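Local coordinates for uncharacterized protein (Streptococcus pneumoniae, PDB 3LFT), which probably serves as the substrate-binding protein of an ABC transporter, and holds L-tryptophan in the cleft between its two lobes, at residues V113-P118 with H237-A242; L18-I23 with V67-P72; S219-V224 with S231-Q236. One frame throughout, in Å; residues are numbered along the deposited sequence. Where two conformers were deposited one is given.

In the fold
All three contacts are largely buried, and all meet around the same bound tryptophan. Contacts 1 and 2 pack two different helices, 236-251 and 14-29, on strands 110-115 and 65-69 of one parallel sheet; their centres lie about 9 Å apart. Both are apolar between their segments and turn polar just at or past the strand ends, where Asp115 and Thr71 take the amino and carboxylate groups of the ligand. Contact 3, outside that sheet, joins a loop and short helix to an edge strand of the mixed sheet and mingles valines with hydroxyls and water. Its Gln236 begins the helix of contact 1, takes the indole N-H, and touches Ile19 of contact 2.

Contact 1 of 3, residues V113-P118 with H237-A242; sequences VSDHNP and HDLGVA. With TRP (tryptophan), chain C.
Asp115 turns its flat carboxylate between Leu239 and the bound tryptophan. Leu239 CD1 lies above one face, on the side nearer CB, and approaches Asp115 CB to 3.8 Å. Beyond the oxygens, the ligand's amino nitrogen sits between the two: TRP N donates a hydrogen bond to Asp115 OD2 at 2.7 Å, and Asp115 OD1 lies 2.8 Å from the same nitrogen. Beyond Asp115 OD2, tilted out of the carboxylate plane, the indole carbon CD1 of the ligand comes within 3.4 Å of that oxygen. The torsion chi1 of 52° places CG between the backbone N and carbonyl carbon, turning the acid down the strand end to the amine. Negative charge here probably favours a protonated ligand amine.

Farther back, the contact is purely apolar. Leu239 reaches in with both methyls: CD2 meets Val113 CG1 at 3.6 Å and also borders Asp115 CB at 4.0 Å, while the Val113 and Leu239 side chains cross obliquely. The other valine branch, CG2, packs on Ala242 CB at 4.0 Å, one helical turn along. Val113 and Asp115 thus face the helix, whereas Ser114 points away and its hydroxyl bonds to Ile91 O. Strand and helix segments run nearly antiparallel, at 163°, with 8.8 Å between their axes. A helix laid over a parallel sheet is the alpha/beta layering of a Rossmann-like lobe, consistent with the periplasmic-binding-protein fold of this family, and Asp115, at the end of its strand, belongs to the tryptophan pocket.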
# COMPACT_ATOMS: atom_id res chain seq x y z
N VAL A 113 0.91 11.92 0.61
CA VAL A 113 1.90 10.98 1.17
C VAL A 113 2.00 9.74 0.30
O VAL A 113 0.98 9.17 -0.11
CB VAL A 113 1.45 10.59 2.62
CG1 VAL A 113 2.29 9.41 3.14
CG2 VAL A 113 1.58 11.80 3.54
N SER A 114 3.25 9.33 0.06
CA SER A 114 3.55 8.21 -0.83
C SER A 114 4.38 7.16 -0.12
O SER A 114 5.38 7.51 0.54
CB SER A 114 4.32 8.74 -2.04
OG SER A 114 4.85 7.68 -2.83
N ASP A 115 3.97 5.89 -0.22
CA ASP A 115 4.71 4.75 0.34
C ASP A 115 5.41 3.98 -0.77
O ASP A 115 4.81 3.12 -1.45
CB ASP A 115 3.75 3.85 1.17
CG ASP A 115 2.49 3.43 0.42
OD1 ASP A 115 1.95 4.21 -0.39
OD2 ASP A 115 1.97 2.31 0.73
N HIS A 116 6.68 4.31 -0.99
CA HIS A 116 7.51 3.64 -1.98
C HIS A 116 7.92 2.25 -1.49
O HIS A 116 8.40 2.09 -0.37
CB HIS A 116 8.76 4.49 -2.24
CG HIS A 116 9.71 3.87 -3.22
ND1 HIS A 116 10.85 3.20 -2.84
CD2 HIS A 116 9.66 3.81 -4.57
CE1 HIS A 116 11.46 2.74 -3.93
NE2 HIS A 116 10.76 3.09 -4.98
N ASN A 117 7.74 1.23 -2.31
CA ASN A 117 8.11 -0.13 -1.90
C ASN A 117 9.61 -0.37 -1.89
O ASN A 117 10.27 -0.13 -2.90
CB ASN A 117 7.45 -1.16 -2.81
CG ASN A 117 7.63 -2.58 -2.27
OD1 ASN A 117 7.24 -2.84 -1.10
ND2 ASN A 117 8.22 -3.48 -3.05
N PRO A 118 10.16 -0.87 -0.77
CA PRO A 118 11.62 -1.05 -0.69
C PRO A 118 12.05 -2.36 -1.35
O PRO A 118 12.41 -3.35 -0.69
CB PRO A 118 11.91 -1.02 0.81
CG PRO A 118 10.68 -1.40 1.45
CD PRO A 118 9.53 -1.00 0.56
N HIS A 237 0.80 3.35 10.44
CA HIS A 237 0.33 4.45 11.28
C HIS A 237 1.09 5.76 10.99
O HIS A 237 0.48 6.84 10.93
CB HIS A 237 0.36 4.05 12.75
CG HIS A 237 -0.12 5.13 13.66
ND1 HIS A 237 -1.46 5.40 13.87
CD2 HIS A 237 0.57 6.04 14.39
CE1 HIS A 237 -1.57 6.42 14.71
NE2 HIS A 237 -0.36 6.82 15.04
N ASP A 238 2.41 5.67 10.79
CA ASP A 238 3.21 6.85 10.39
C ASP A 238 2.71 7.50 9.10
O ASP A 238 2.66 8.73 8.98
CB ASP A 238 4.70 6.51 10.26
CG ASP A 238 5.40 6.30 11.60
OD1 ASP A 238 4.86 6.69 12.66
OD2 ASP A 238 6.51 5.73 11.57
N LEU A 239 2.35 6.67 8.12
CA LEU A 239 1.78 7.18 6.87
C LEU A 239 0.52 7.97 7.13
O LEU A 239 0.31 9.05 6.56
CB LEU A 239 1.48 6.06 5.88
CG LEU A 239 2.70 5.32 5.31
CD1 LEU A 239 2.23 4.06 4.60
CD2 LEU A 239 3.51 6.23 4.39
N GLY A 240 -0.34 7.43 8.00
CA GLY A 240 -1.60 8.12 8.27
C GLY A 240 -1.39 9.42 9.03
O GLY A 240 -2.00 10.44 8.70
N VAL A 241 -0.53 9.41 10.05
CA VAL A 241 -0.27 10.66 10.79
C VAL A 241 0.29 11.73 9.87
O VAL A 241 -0.13 12.89 9.91
CB VAL A 241 0.69 10.42 11.98
CG1 VAL A 241 1.07 11.73 12.67
CG2 VAL A 241 0.03 9.48 12.98
N ALA A 242 1.22 11.35 9.00
CA ALA A 242 1.81 12.32 8.08
C ALA A 242 0.77 12.87 7.12
O ALA A 242 0.78 14.06 6.78
CB ALA A 242 2.96 11.67 7.30
N TRP C . 0.17 2.26 -1.33
CA TRP C . -1.05 1.55 -1.82
C TRP C . -1.55 2.22 -3.06
O TRP C . -2.72 2.05 -3.42
CB TRP C . -2.11 1.52 -0.72
CG TRP C . -1.63 0.78 0.50
CD1 TRP C . -1.13 1.32 1.69
CD2 TRP C . -1.55 -0.68 0.66
NE1 TRP C . -0.77 0.31 2.54
CE2 TRP C . -0.98 -0.89 1.99
CE3 TRP C . -1.87 -1.72 -0.18
CZ2 TRP C . -0.78 -2.19 2.41
CZ3 TRP C . -1.65 -3.01 0.27
CH2 TRP C . -1.12 -3.23 1.56
OXT TRP C . -0.79 2.93 -3.72

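Contact 2 of 3, residues L18-I23 with V67-P72; sequences LIYKGI and VGIATP. With TRP (tryptophan), chain C.
Ile69 enters the gap between helix and sheet with its CB directed at residues 18-23, and splits there into two arms. Its short branch, CG2, slides past the Ile19 side chain, running the opposite way, and meets Ile19 CG2 at 4.1 Å. The longer arm starts at CG1, which touches Ile23 CD1 at 4.1 Å, and its extended chi2 (179°) carries the terminal CD1 out between two helix residues. There Ile69 CD1 rests on Tyr20 CB at 3.7 Å, the two side chains crossing at about a right angle, and meets Ile23 CD1 tip to tip at 3.9 Å. Two residues back on the strand, on the same side, Val67 CG1 is 4.2 Å from that same Ile23 methyl.

This is the helix of a beta-alpha-beta unit, linking strands 3-9 and 37-43 and packed on the parallel sheet of a Rossmann-like lobe. Tyr20 also stacks its ring with Phe41 of strand 37-43.

Beyond Ile69 the chain passes through Ala70, the N-cap residue, into helix 71-80, whose first turn receives the ligand carboxylate. Thr71 N donates to TRP O almost straight (2.8 Å, 176°), and Thr71 OG1 donates to TRP OXT at 2.7 Å. The helix start probably adds favourable electrostatics for the anion. At the pyrrole ring of the ligand, Ile19 CD1 touches the indole carbon CD1 at 3.6 Å.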
# COMPACT_ATOMS: atom_id res chain seq x y z
N LEU A 18 -5.57 1.13 9.41
CA LEU A 18 -4.55 1.72 10.28
C LEU A 18 -4.09 3.09 9.76
O LEU A 18 -3.88 4.02 10.57
CB LEU A 18 -3.39 0.75 10.48
CG LEU A 18 -2.30 1.14 11.48
CD1 LEU A 18 -2.83 1.56 12.85
CD2 LEU A 18 -1.34 -0.04 11.61
N ILE A 19 -3.95 3.24 8.45
CA ILE A 19 -3.70 4.55 7.87
C ILE A 19 -4.80 5.54 8.26
O ILE A 19 -4.50 6.67 8.68
CB ILE A 19 -3.52 4.45 6.34
CG1 ILE A 19 -2.24 3.67 6.04
CG2 ILE A 19 -3.50 5.85 5.70
CD1 ILE A 19 -2.16 3.27 4.58
N TYR A 20 -6.06 5.13 8.16
CA TYR A 20 -7.14 6.03 8.52
C TYR A 20 -7.08 6.41 10.01
O TYR A 20 -7.32 7.57 10.37
CB TYR A 20 -8.52 5.48 8.11
CG TYR A 20 -9.67 6.43 8.41
CD1 TYR A 20 -10.79 5.99 9.11
CD2 TYR A 20 -9.61 7.76 8.01
CE1 TYR A 20 -11.84 6.87 9.38
CE2 TYR A 20 -10.65 8.64 8.30
CZ TYR A 20 -11.74 8.19 8.97
OH TYR A 20 -12.77 9.07 9.24
N LYS A 21 -6.77 5.45 10.88
CA LYS A 21 -6.58 5.74 12.30
C LYS A 21 -5.49 6.80 12.46
O LYS A 21 -5.65 7.77 13.22
CB LYS A 21 -6.23 4.46 13.07
CG LYS A 21 -5.49 4.66 14.39
CD LYS A 21 -6.41 5.05 15.54
CE LYS A 21 -5.61 5.24 16.81
NZ LYS A 21 -4.29 4.54 16.75
N GLY A 22 -4.38 6.62 11.74
CA GLY A 22 -3.28 7.60 11.74
C GLY A 22 -3.72 8.98 11.28
O GLY A 22 -3.34 9.99 11.88
N ILE A 23 -4.54 9.04 10.23
CA ILE A 23 -5.08 10.33 9.77
C ILE A 23 -5.82 11.03 10.90
O ILE A 23 -5.59 12.22 11.17
CB ILE A 23 -6.00 10.14 8.53
CG1 ILE A 23 -5.17 9.76 7.30
CG2 ILE A 23 -6.87 11.41 8.28
CD1 ILE A 23 -6.00 9.26 6.12
N VAL A 67 -9.77 13.38 0.62
CA VAL A 67 -8.63 12.52 0.93
C VAL A 67 -8.89 11.16 0.32
O VAL A 67 -9.96 10.59 0.57
CB VAL A 67 -8.45 12.34 2.46
CG1 VAL A 67 -7.20 11.52 2.77
CG2 VAL A 67 -8.37 13.71 3.17
N GLY A 68 -7.95 10.65 -0.46
CA GLY A 68 -8.09 9.32 -1.04
C GLY A 68 -7.08 8.37 -0.44
O GLY A 68 -5.86 8.57 -0.58
N ILE A 69 -7.58 7.36 0.26
CA ILE A 69 -6.72 6.32 0.86
C ILE A 69 -6.58 5.19 -0.14
O ILE A 69 -7.56 4.51 -0.45
CB ILE A 69 -7.27 5.78 2.22
CG1 ILE A 69 -7.64 6.94 3.16
CG2 ILE A 69 -6.22 4.86 2.85
CD1 ILE A 69 -8.22 6.50 4.52
N ALA A 70 -5.34 5.05 -0.64
CA ALA A 70 -4.91 4.12 -1.70
C ALA A 70 -5.12 4.72 -3.08
O ALA A 70 -5.99 5.58 -3.29
CB ALA A 70 -5.57 2.71 -1.57
N THR A 71 -4.31 4.28 -4.02
CA THR A 71 -4.23 4.84 -5.35
C THR A 71 -5.59 4.92 -6.08
O THR A 71 -5.92 5.98 -6.59
CB THR A 71 -3.12 4.13 -6.18
OG1 THR A 71 -1.85 4.47 -5.63
CG2 THR A 71 -3.14 4.54 -7.64
N PRO A 72 -6.39 3.84 -6.08
CA PRO A 72 -7.66 3.99 -6.83
C PRO A 72 -8.59 5.05 -6.24
O PRO A 72 -9.36 5.67 -6.98
CB PRO A 72 -8.29 2.61 -6.74
CG PRO A 72 -7.08 1.69 -6.58
CD PRO A 72 -6.16 2.45 -5.66
N TRP C . 0.17 2.26 -1.33
CA TRP C . -1.05 1.55 -1.82
C TRP C . -1.55 2.22 -3.06
O TRP C . -2.72 2.05 -3.42
CB TRP C . -2.11 1.52 -0.72
CG TRP C . -1.63 0.78 0.50
CD1 TRP C . -1.13 1.32 1.69
CD2 TRP C . -1.55 -0.68 0.66
NE1 TRP C . -0.77 0.31 2.54
CE2 TRP C . -0.98 -0.89 1.99
CE3 TRP C . -1.87 -1.72 -0.18
CZ2 TRP C . -0.78 -2.19 2.41
CZ3 TRP C . -1.65 -3.01 0.27
CH2 TRP C . -1.12 -3.23 1.56
OXT TRP C . -0.79 2.93 -3.72

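Contact 3 of 3, residues S219-V224 with S231-Q236. With TRP (tryptophan), chain C.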
# COMPACT_ATOMS: atom_id res chain seq x y z
N SER A 219 4.07 -7.60 0.88
CA SER A 219 4.52 -6.26 1.28
C SER A 219 3.61 -5.52 2.24
O SER A 219 3.22 -4.36 2.00
CB SER A 219 4.80 -5.42 0.03
OG SER A 219 5.76 -6.06 -0.79
N ALA A 220 3.25 -6.17 3.35
CA ALA A 220 2.55 -5.51 4.45
C ALA A 220 2.64 -6.33 5.71
O ALA A 220 2.53 -7.56 5.66
CB ALA A 220 1.07 -5.30 4.12
N THR A 221 2.81 -5.65 6.84
CA THR A 221 2.76 -6.30 8.15
C THR A 221 1.48 -7.09 8.31
O THR A 221 1.52 -8.21 8.79
CB THR A 221 2.90 -5.26 9.27
OG1 THR A 221 4.19 -4.65 9.14
CG2 THR A 221 2.77 -5.88 10.66
N ALA A 222 0.36 -6.51 7.86
CA ALA A 222 -0.92 -7.17 8.01
C ALA A 222 -1.01 -8.49 7.25
O ALA A 222 -1.76 -9.37 7.66
CB ALA A 222 -2.03 -6.23 7.57
N MSE A 223 -0.27 -8.61 6.14
CA MSE A 223 -0.21 -9.86 5.40
C MSE A 223 0.76 -10.84 6.05
O MSE A 223 0.44 -12.01 6.22
CB MSE A 223 0.16 -9.62 3.94
CG MSE A 223 -0.96 -8.90 3.15
SE MSE A 223 -0.67 -8.84 1.23
CE MSE A 223 0.25 -7.15 1.02
N VAL A 224 1.94 -10.36 6.46
CA VAL A 224 2.88 -11.23 7.15
C VAL A 224 2.24 -11.80 8.40
O VAL A 224 2.43 -12.98 8.71
CB VAL A 224 4.21 -10.51 7.47
CG1 VAL A 224 5.13 -11.39 8.34
CG2 VAL A 224 4.95 -10.15 6.16
N SER A 231 8.72 -9.64 5.17
CA SER A 231 8.81 -8.57 4.19
C SER A 231 9.65 -7.42 4.73
O SER A 231 10.22 -7.52 5.82
CB SER A 231 7.42 -8.09 3.75
OG SER A 231 7.54 -7.21 2.63
N VAL A 232 9.71 -6.34 3.96
CA VAL A 232 10.30 -5.06 4.40
C VAL A 232 9.22 -4.02 4.11
O VAL A 232 8.76 -3.92 2.96
CB VAL A 232 11.61 -4.73 3.68
CG1 VAL A 232 12.21 -3.46 4.25
CG2 VAL A 232 12.59 -5.92 3.80
N VAL A 233 8.81 -3.29 5.15
CA VAL A 233 7.57 -2.52 5.08
C VAL A 233 7.69 -1.17 5.73
O VAL A 233 8.52 -0.95 6.61
CB VAL A 233 6.39 -3.30 5.75
CG1 VAL A 233 6.14 -4.62 5.00
CG2 VAL A 233 6.68 -3.58 7.22
N ILE A 234 6.82 -0.27 5.28
CA ILE A 234 6.72 1.05 5.87
C ILE A 234 5.66 1.04 6.96
O ILE A 234 4.69 0.27 6.90
CB ILE A 234 6.34 2.05 4.81
CG1 ILE A 234 7.47 2.12 3.80
CG2 ILE A 234 6.09 3.43 5.41
CD1 ILE A 234 6.97 2.54 2.48
N ASP A 235 5.86 1.88 7.98
CA ASP A 235 4.93 1.94 9.11
C ASP A 235 3.61 2.61 8.69
O ASP A 235 3.60 3.79 8.32
CB ASP A 235 5.62 2.67 10.26
CG ASP A 235 4.83 2.69 11.55
OD1 ASP A 235 3.71 3.24 11.57
OD2 ASP A 235 5.37 2.23 12.58
N GLN A 236 2.52 1.86 8.80
CA GLN A 236 1.23 2.33 8.29
C GLN A 236 0.67 3.47 9.12
O GLN A 236 0.12 4.44 8.59
CB GLN A 236 0.23 1.19 8.23
CG GLN A 236 0.72 0.01 7.38
CD GLN A 236 0.91 0.40 5.93
OE1 GLN A 236 -0.07 0.59 5.21
NE2 GLN A 236 2.16 0.53 5.49
N TRP C . 0.17 2.26 -1.33
CA TRP C . -1.05 1.55 -1.82
C TRP C . -1.55 2.22 -3.06
O TRP C . -2.72 2.05 -3.42
CB TRP C . -2.11 1.52 -0.72
CG TRP C . -1.63 0.78 0.50
CD1 TRP C . -1.13 1.32 1.69
CD2 TRP C . -1.55 -0.68 0.66
NE1 TRP C . -0.77 0.31 2.54
CE2 TRP C . -0.98 -0.89 1.99
CE3 TRP C . -1.87 -1.72 -0.18
CZ2 TRP C . -0.78 -2.19 2.41
CZ3 TRP C . -1.65 -3.01 0.27
CH2 TRP C . -1.12 -3.23 1.56
OXT TRP C . -0.79 2.93 -3.72
O HOH W 1 7.41 -8.19 0.10
O HOH W 2 3.93 -1.82 8.89
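Val233 and Thr221 cross at about a right angle, the valine CG2 methyl lying 3.3 Å from Thr221 OG1. The other methyl, Val233 CG1, packs on the backbone just before the helix, 3.7 Å from Ala220 N. Two residues earlier, Ser231 also points toward residues 219-224: its OG lies against Ser219 CA at 3.4 Å, while its CB meets Val224 CG2 at 4.0 Å. The two serine hydroxyls do not bond directly. A water spans them, donating to Ser219 OG at 2.8 Å and sitting 2.7 Å from Ser231 OG; Ser219 OG is further bonded to Val192 O. A second water joins Thr221 OG1 to Ile234 O, to which it donates.

Strand 230-233 is an edge strand of the mixed sheet, and from it the chain returns through Ile234 and Asp235 to helix 236-251 of the other lobe, an interlobe crossing consistent with a hinge of a periplasmic-binding-protein fold. Asp235 N-caps that helix, its OD1 accepting from Asp238 N.

Gln236 is bent at chi2 (-63°), folding its amide back over the chain. NE2 donates to Ile234 O at 2.9 Å from above the carbonyl plane, which fixes the amide so that OE1 faces the ligand and accepts from TRP NE1 (2.8 Å, 168°). At the benzo end of the indole, Ala220 CB and CE of selenomethionine Met223 approach TRP CH2.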